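Local coordinates for protein putative transcriptional regulator, LysR family (Vibrio parahaemolyticus, PDB 3OXN) that probably acts as a LysR-type DNA-binding transcriptional regulator, of which this chain is the substrate-binding (effector) domain without the DNA-binding part, at residues S85-R90 with P191-M196; A29-L34 with A168-L173. All coordinates share one frame; numbering follows the deposited sequence.

Contact 1. Residues S85-R90 with P191-M196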
loop_
_atom_site.group_PDB
_atom_site.type_symbol
_atom_site.label_atom_id
_atom_site.label_comp_id
_atom_site.label_asym_id
_atom_site.label_seq_id
_atom_site.Cartn_x
_atom_site.Cartn_y
_atom_site.Cartn_z
ATOM N N SER A 85 18.795 -9.800 -12.215
ATOM C CA SER A 85 17.592 -10.337 -11.627
ATOM C C SER A 85 17.841 -11.746 -11.160
ATOM O O SER A 85 18.610 -12.474 -11.772
ATOM C CB SER A 85 16.462 -10.332 -12.653
ATOM O OG SER A 85 16.845 -11.069 -13.794
ATOM N N GLU A 86 17.188 -12.124 -10.072
ATOM C CA GLU A 86 17.196 -13.508 -9.646
ATOM C C GLU A 86 15.812 -13.834 -9.084
ATOM O O GLU A 86 15.200 -12.977 -8.457
ATOM C CB GLU A 86 18.288 -13.736 -8.596
ATOM C CG GLU A 86 17.784 -13.731 -7.173
ATOM C CD GLU A 86 18.823 -14.239 -6.182
ATOM O OE1 GLU A 86 19.960 -13.723 -6.200
ATOM O OE2 GLU A 86 18.493 -15.154 -5.385
ATOM N N ILE A 87 15.300 -15.046 -9.319
ATOM C CA ILE A 87 14.013 -15.420 -8.728
ATOM C C ILE A 87 14.161 -15.589 -7.223
ATOM O O ILE A 87 15.188 -16.054 -6.736
ATOM C CB ILE A 87 13.427 -16.696 -9.338
ATOM C CG1 ILE A 87 13.293 -16.543 -10.848
ATOM C CG2 ILE A 87 12.084 -17.000 -8.734
ATOM C CD1 ILE A 87 12.543 -17.658 -11.513
ATOM N N LEU A 88 13.144 -15.172 -6.486
ATOM C CA LEU A 88 13.141 -15.282 -5.030
ATOM C C LEU A 88 12.345 -16.500 -4.597
ATOM O O LEU A 88 12.779 -17.251 -3.725
ATOM C CB LEU A 88 12.523 -14.032 -4.400
ATOM C CG LEU A 88 13.377 -12.779 -4.313
ATOM C CD1 LEU A 88 12.537 -11.703 -3.706
ATOM C CD2 LEU A 88 14.602 -13.006 -3.452
ATOM N N GLY A 89 11.181 -16.673 -5.227
ATOM C CA GLY A 89 10.238 -17.712 -4.874
ATOM C C GLY A 89 8.901 -17.641 -5.588
ATOM O O GLY A 89 8.673 -16.806 -6.437
ATOM N N ARG A 90 7.984 -18.507 -5.197
ATOM C CA ARG A 90 6.848 -18.831 -6.043
ATOM C C ARG A 90 5.524 -18.393 -5.455
ATOM O O ARG A 90 4.837 -19.189 -4.828
ATOM C CB ARG A 90 6.823 -20.347 -6.277
ATOM C CG ARG A 90 6.461 -20.750 -7.687
ATOM C CD ARG A 90 7.503 -21.688 -8.261
ATOM N NE ARG A 90 7.332 -21.847 -9.700
ATOM C CZ ARG A 90 6.487 -22.715 -10.251
ATOM N NH1 ARG A 90 5.747 -23.506 -9.471
ATOM N NH2 ARG A 90 6.384 -22.793 -11.577
ATOM N N PRO A 191 1.473 -21.205 -9.802
ATOM C CA PRO A 191 2.269 -20.151 -9.161
ATOM C C PRO A 191 3.217 -19.417 -10.122
ATOM O O PRO A 191 3.958 -20.051 -10.889
ATOM C CB PRO A 191 3.074 -20.928 -8.107
ATOM C CG PRO A 191 2.142 -22.016 -7.693
ATOM C CD PRO A 191 1.297 -22.371 -8.918
ATOM N N PHE A 192 3.160 -18.085 -10.080
ATOM C CA PHE A 192 4.132 -17.241 -10.755
ATOM C C PHE A 192 5.287 -17.088 -9.808
ATOM O O PHE A 192 5.193 -17.526 -8.664
ATOM C CB PHE A 192 3.540 -15.868 -11.106
ATOM C CG PHE A 192 2.881 -15.133 -9.948
ATOM C CD1 PHE A 192 3.611 -14.272 -9.141
ATOM C CD2 PHE A 192 1.521 -15.241 -9.718
ATOM C CE1 PHE A 192 2.995 -13.554 -8.091
ATOM C CE2 PHE A 192 0.903 -14.528 -8.669
ATOM C CZ PHE A 192 1.643 -13.688 -7.857
ATOM N N ASP A 193 6.381 -16.484 -10.250
ATOM C CA ASP A 193 7.428 -16.218 -9.276
ATOM C C ASP A 193 7.858 -14.772 -9.155
ATOM O O ASP A 193 7.880 -14.020 -10.140
ATOM C CB ASP A 193 8.628 -17.181 -9.379
ATOM C CG ASP A 193 8.886 -17.664 -10.792
ATOM O OD1 ASP A 193 9.272 -18.855 -10.939
ATOM O OD2 ASP A 193 8.701 -16.858 -11.740
ATOM N N TYR A 194 8.147 -14.393 -7.908
ATOM C CA TYR A 194 8.655 -13.072 -7.567
ATOM C C TYR A 194 10.166 -13.097 -7.665
ATOM O O TYR A 194 10.774 -14.163 -7.707
ATOM C CB TYR A 194 8.251 -12.692 -6.145
ATOM C CG TYR A 194 7.260 -11.568 -6.046
ATOM C CD1 TYR A 194 6.076 -11.599 -6.766
ATOM C CD2 TYR A 194 7.500 -10.475 -5.213
ATOM C CE1 TYR A 194 5.152 -10.565 -6.668
ATOM C CE2 TYR A 194 6.583 -9.434 -5.095
ATOM C CZ TYR A 194 5.404 -9.483 -5.827
ATOM O OH TYR A 194 4.475 -8.461 -5.727
ATOM N N SER A 195 10.758 -11.906 -7.692
ATOM C CA SER A 195 12.198 -11.737 -7.891
ATOM C C SER A 195 12.753 -10.417 -7.353
ATOM O O SER A 195 12.015 -9.521 -6.979
ATOM C CB SER A 195 12.566 -11.897 -9.376
ATOM O OG SER A 195 11.435 -11.800 -10.210
HETATM N N MSE A 196 14.077 -10.341 -7.275
HETATM C CA MSE A 196 14.760 -9.093 -7.011
HETATM C C MSE A 196 15.231 -8.592 -8.348
HETATM O O MSE A 196 15.582 -9.389 -9.215
HETATM C CB MSE A 196 15.964 -9.323 -6.130
HETATM C CG MSE A 196 15.646 -9.647 -4.698
HETATM SE SE MSE A 196 17.330 -9.957 -3.720
HETATM C CE MSE A 196 18.076 -11.396 -4.812
#
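Leu88 and Gly89 both face Tyr194, which makes a classic beta bulge near the end of an antiparallel pair. Strand 83-89 is the edge strand here, and strand 194-199 is its inner neighbour in one of the two sheets of this LysR substrate-binding domain. Leu88 N gives a nearly straight hydrogen bond to Tyr194 O, 2.9 Å long with 174° at the hydrogen. Tyr194 N returns one to Gly89 O at 2.9 Å. Before the bulge on strand 83-89, Glu86 and Met196 form a regular hydrogen-bonded pair.

The side chain of Leu88 crosses that of selenomethionine Met196 at about a right angle. Leu88 CD2 lies 3.7 Å from Met196 CG. Both side chains also touch helix 206-227, Leu88 at Cys219 and Met196 at Val215. Met196 turns at its last torsion (chi3 -57°), and this carries CE alongside the outer part of Glu86. Those two side chains run side by side in the same direction. Tyr194 starts on the face that holds Glu86 and Met196, but its ring leads away from strand 83-89, and its OH is hydrogen-bonded to Thr26.

The side chain of Ile87 crosses that of Asp193 obliquely. Ile87 CD1 reaches Asp193 OD1 at 3.5 Å, so a methyl group lies against the carboxylate. Ile87 CG2 lies 3.3 Å from Tyr194 O.

After Gly89, and before Tyr194 on the other strand, the chain is loop. Arg90 CG packs on Pro191 CB at 3.4 Å. The guanidinium and the Asp193 carboxylate are turned 61° apart. Asp193 OD1 meets the guanidinium at its edge, in a long salt bridge of 3.8 Å from Arg90 NE. Over one face of the same group, Pro191 O sits 3.7 Å from Arg90 CZ.

Contact 2. Residues A29-L34 with A168-L173; sequences AMQTIL and ADLAYL
Thr32 and Leu170 meet where the start of helix 28-44 faces the first turn of helix 168-177. The short axes are 9.2 Å apart and cross at 82°.

The apolar touches carry the contact. Thr32 CG2 lies 3.8 Å from Leu170 CB. The two side chains cross at about a right angle. Leu173 reaches over the same threonine, with CD1 4.1 Å from Thr32 CA. Leu170 CG is anti to its own nitrogen (chi1 -179°), and this swings the two methyls across to the other helix.

Polar groups meet methyls here, with no hydrogen bond between the helices. Leu170 CD2 lies 3.4 Å from Gln31 NE2, and the extended glutamine chain passes the leucine obliquely. Leu173 CD1 comes 3.5 Å from Gln31 O. Thr32 OG1 is instead hydrogen-bonded to Tyr28 O within its own helix.

The backbone of 29-33 makes a wider pi-type turn. Ala29 O accepts from both Ile33 N and Leu34 N.

Gln31 also packs on Glu151 of the second subunit, so the dimer partner comes close to this place. Helices 28-44 and 168-177 belong to opposite halves of the domain. Their facing first turns are consistent with the two-lobed periplasmic-binding-protein-like fold of LysR regulators.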
loop_
_atom_site.group_PDB
_atom_site.type_symbol
_atom_site.label_atom_id
_atom_site.label_comp_id
_atom_site.label_asym_id
_atom_site.label_seq_id
_atom_site.Cartn_x
_atom_site.Cartn_y
_atom_site.Cartn_z
ATOM N N ALA A 29 4.656 -7.604 -1.676
ATOM C CA ALA A 29 6.030 -7.660 -1.180
ATOM C C ALA A 29 6.177 -6.877 0.109
ATOM O O ALA A 29 7.021 -7.193 0.945
ATOM C CB ALA A 29 6.997 -7.123 -2.225
HETATM N N MSE A 30 5.324 -5.869 0.256
HETATM C CA MSE A 30 5.477 -4.845 1.269
HETATM C C MSE A 30 4.745 -5.220 2.534
HETATM O O MSE A 30 4.907 -4.583 3.572
HETATM C CB MSE A 30 4.930 -3.520 0.735
HETATM C CG MSE A 30 5.570 -2.328 1.370
HETATM SE SE MSE A 30 7.520 -2.464 1.237
HETATM C CE MSE A 30 7.954 -1.717 2.998
ATOM N N GLN A 31 3.929 -6.260 2.433
ATOM C CA GLN A 31 3.107 -6.718 3.546
ATOM C C GLN A 31 3.493 -8.116 4.030
ATOM O O GLN A 31 3.185 -8.491 5.160
ATOM C CB GLN A 31 1.632 -6.709 3.133
ATOM C CG GLN A 31 0.951 -5.358 3.267
ATOM C CD GLN A 31 -0.355 -5.281 2.491
ATOM O OE1 GLN A 31 -1.155 -4.362 2.688
ATOM N NE2 GLN A 31 -0.573 -6.243 1.594
ATOM N N THR A 32 4.158 -8.888 3.178
ATOM C CA THR A 32 4.347 -10.299 3.460
ATOM C C THR A 32 5.812 -10.661 3.470
ATOM O O THR A 32 6.227 -11.553 4.211
ATOM C CB THR A 32 3.643 -11.194 2.416
ATOM O OG1 THR A 32 4.347 -11.106 1.177
ATOM C CG2 THR A 32 2.203 -10.763 2.194
ATOM N N ILE A 33 6.601 -9.983 2.647
ATOM C CA ILE A 33 8.013 -10.333 2.537
ATOM C C ILE A 33 8.871 -9.520 3.463
ATOM O O ILE A 33 9.413 -10.028 4.434
ATOM C CB ILE A 33 8.581 -10.090 1.135
ATOM C CG1 ILE A 33 7.715 -10.745 0.065
ATOM C CG2 ILE A 33 9.998 -10.612 1.070
ATOM C CD1 ILE A 33 8.330 -10.675 -1.309
ATOM N N LEU A 34 9.013 -8.248 3.133
ATOM C CA LEU A 34 9.922 -7.380 3.850
ATOM C C LEU A 34 9.617 -7.251 5.342
ATOM O O LEU A 34 10.524 -7.353 6.158
ATOM C CB LEU A 34 10.030 -6.027 3.144
ATOM C CG LEU A 34 10.832 -6.245 1.855
ATOM C CD1 LEU A 34 10.269 -5.478 0.681
ATOM C CD2 LEU A 34 12.298 -5.916 2.078
ATOM N N ALA A 168 -1.256 -15.766 -2.182
ATOM C CA ALA A 168 -1.435 -16.748 -1.108
ATOM C C ALA A 168 -0.999 -16.306 0.293
ATOM O O ALA A 168 -1.788 -16.371 1.241
ATOM C CB ALA A 168 -0.734 -18.034 -1.473
ATOM N N ASP A 169 0.255 -15.866 0.412
ATOM C CA ASP A 169 0.892 -15.617 1.710
ATOM C C ASP A 169 0.167 -14.527 2.464
ATOM O O ASP A 169 0.150 -14.512 3.697
ATOM C CB ASP A 169 2.365 -15.207 1.549
ATOM C CG ASP A 169 3.072 -15.942 0.414
ATOM O OD1 ASP A 169 4.230 -16.360 0.627
ATOM O OD2 ASP A 169 2.485 -16.088 -0.694
ATOM N N LEU A 170 -0.416 -13.606 1.706
ATOM C CA LEU A 170 -1.133 -12.478 2.279
ATOM C C LEU A 170 -2.463 -12.939 2.850
ATOM O O LEU A 170 -2.840 -12.547 3.951
ATOM C CB LEU A 170 -1.368 -11.392 1.235
ATOM C CG LEU A 170 -2.105 -10.208 1.849
ATOM C CD1 LEU A 170 -1.379 -9.750 3.105
ATOM C CD2 LEU A 170 -2.228 -9.077 0.868
ATOM N N ALA A 171 -3.174 -13.755 2.077
ATOM C CA ALA A 171 -4.371 -14.428 2.554
ATOM C C ALA A 171 -4.147 -14.987 3.970
ATOM O O ALA A 171 -4.857 -14.616 4.905
ATOM C CB ALA A 171 -4.753 -15.543 1.606
ATOM N N TYR A 172 -3.151 -15.860 4.137
ATOM C CA TYR A 172 -2.889 -16.475 5.439
ATOM C C TYR A 172 -2.587 -15.446 6.525
ATOM O O TYR A 172 -2.970 -15.607 7.687
ATOM C CB TYR A 172 -1.728 -17.461 5.336
ATOM C CG TYR A 172 -2.013 -18.695 4.504
ATOM C CD1 TYR A 172 -3.112 -19.499 4.767
ATOM C CD2 TYR A 172 -1.163 -19.067 3.465
ATOM C CE1 TYR A 172 -3.365 -20.629 4.010
ATOM C CE2 TYR A 172 -1.408 -20.197 2.709
ATOM C CZ TYR A 172 -2.510 -20.976 2.981
ATOM O OH TYR A 172 -2.762 -22.110 2.219
ATOM N N LEU A 173 -1.892 -14.391 6.130
ATOM C CA LEU A 173 -1.466 -13.364 7.064
ATOM C C LEU A 173 -2.646 -12.599 7.677
ATOM O O LEU A 173 -2.751 -12.479 8.902
ATOM C CB LEU A 173 -0.489 -12.416 6.380
ATOM C CG LEU A 173 0.553 -11.817 7.307
ATOM C CD1 LEU A 173 1.793 -11.426 6.525
ATOM C CD2 LEU A 173 -0.043 -10.615 8.011
#

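From the N terminus, the chain enters residues 29-34 first, then 85-90, then 168-173, and last 191-196. The contacts therefore cross rather than nest. Contact 2 closes a loop that runs from the first half of the domain into the second. Contact 1 closes a loop that leaves the first half after strand 83-89, builds the second sheet and returns with strand 194-199. It thus joins the outgoing and returning passages, while contact 2 bridges helices of the two halves. Their centres are 14 Å apart. They touch through Tyr194, whose CE2 lies 3.7 Å from Ala29 CB and whose ring also packs on Ile33.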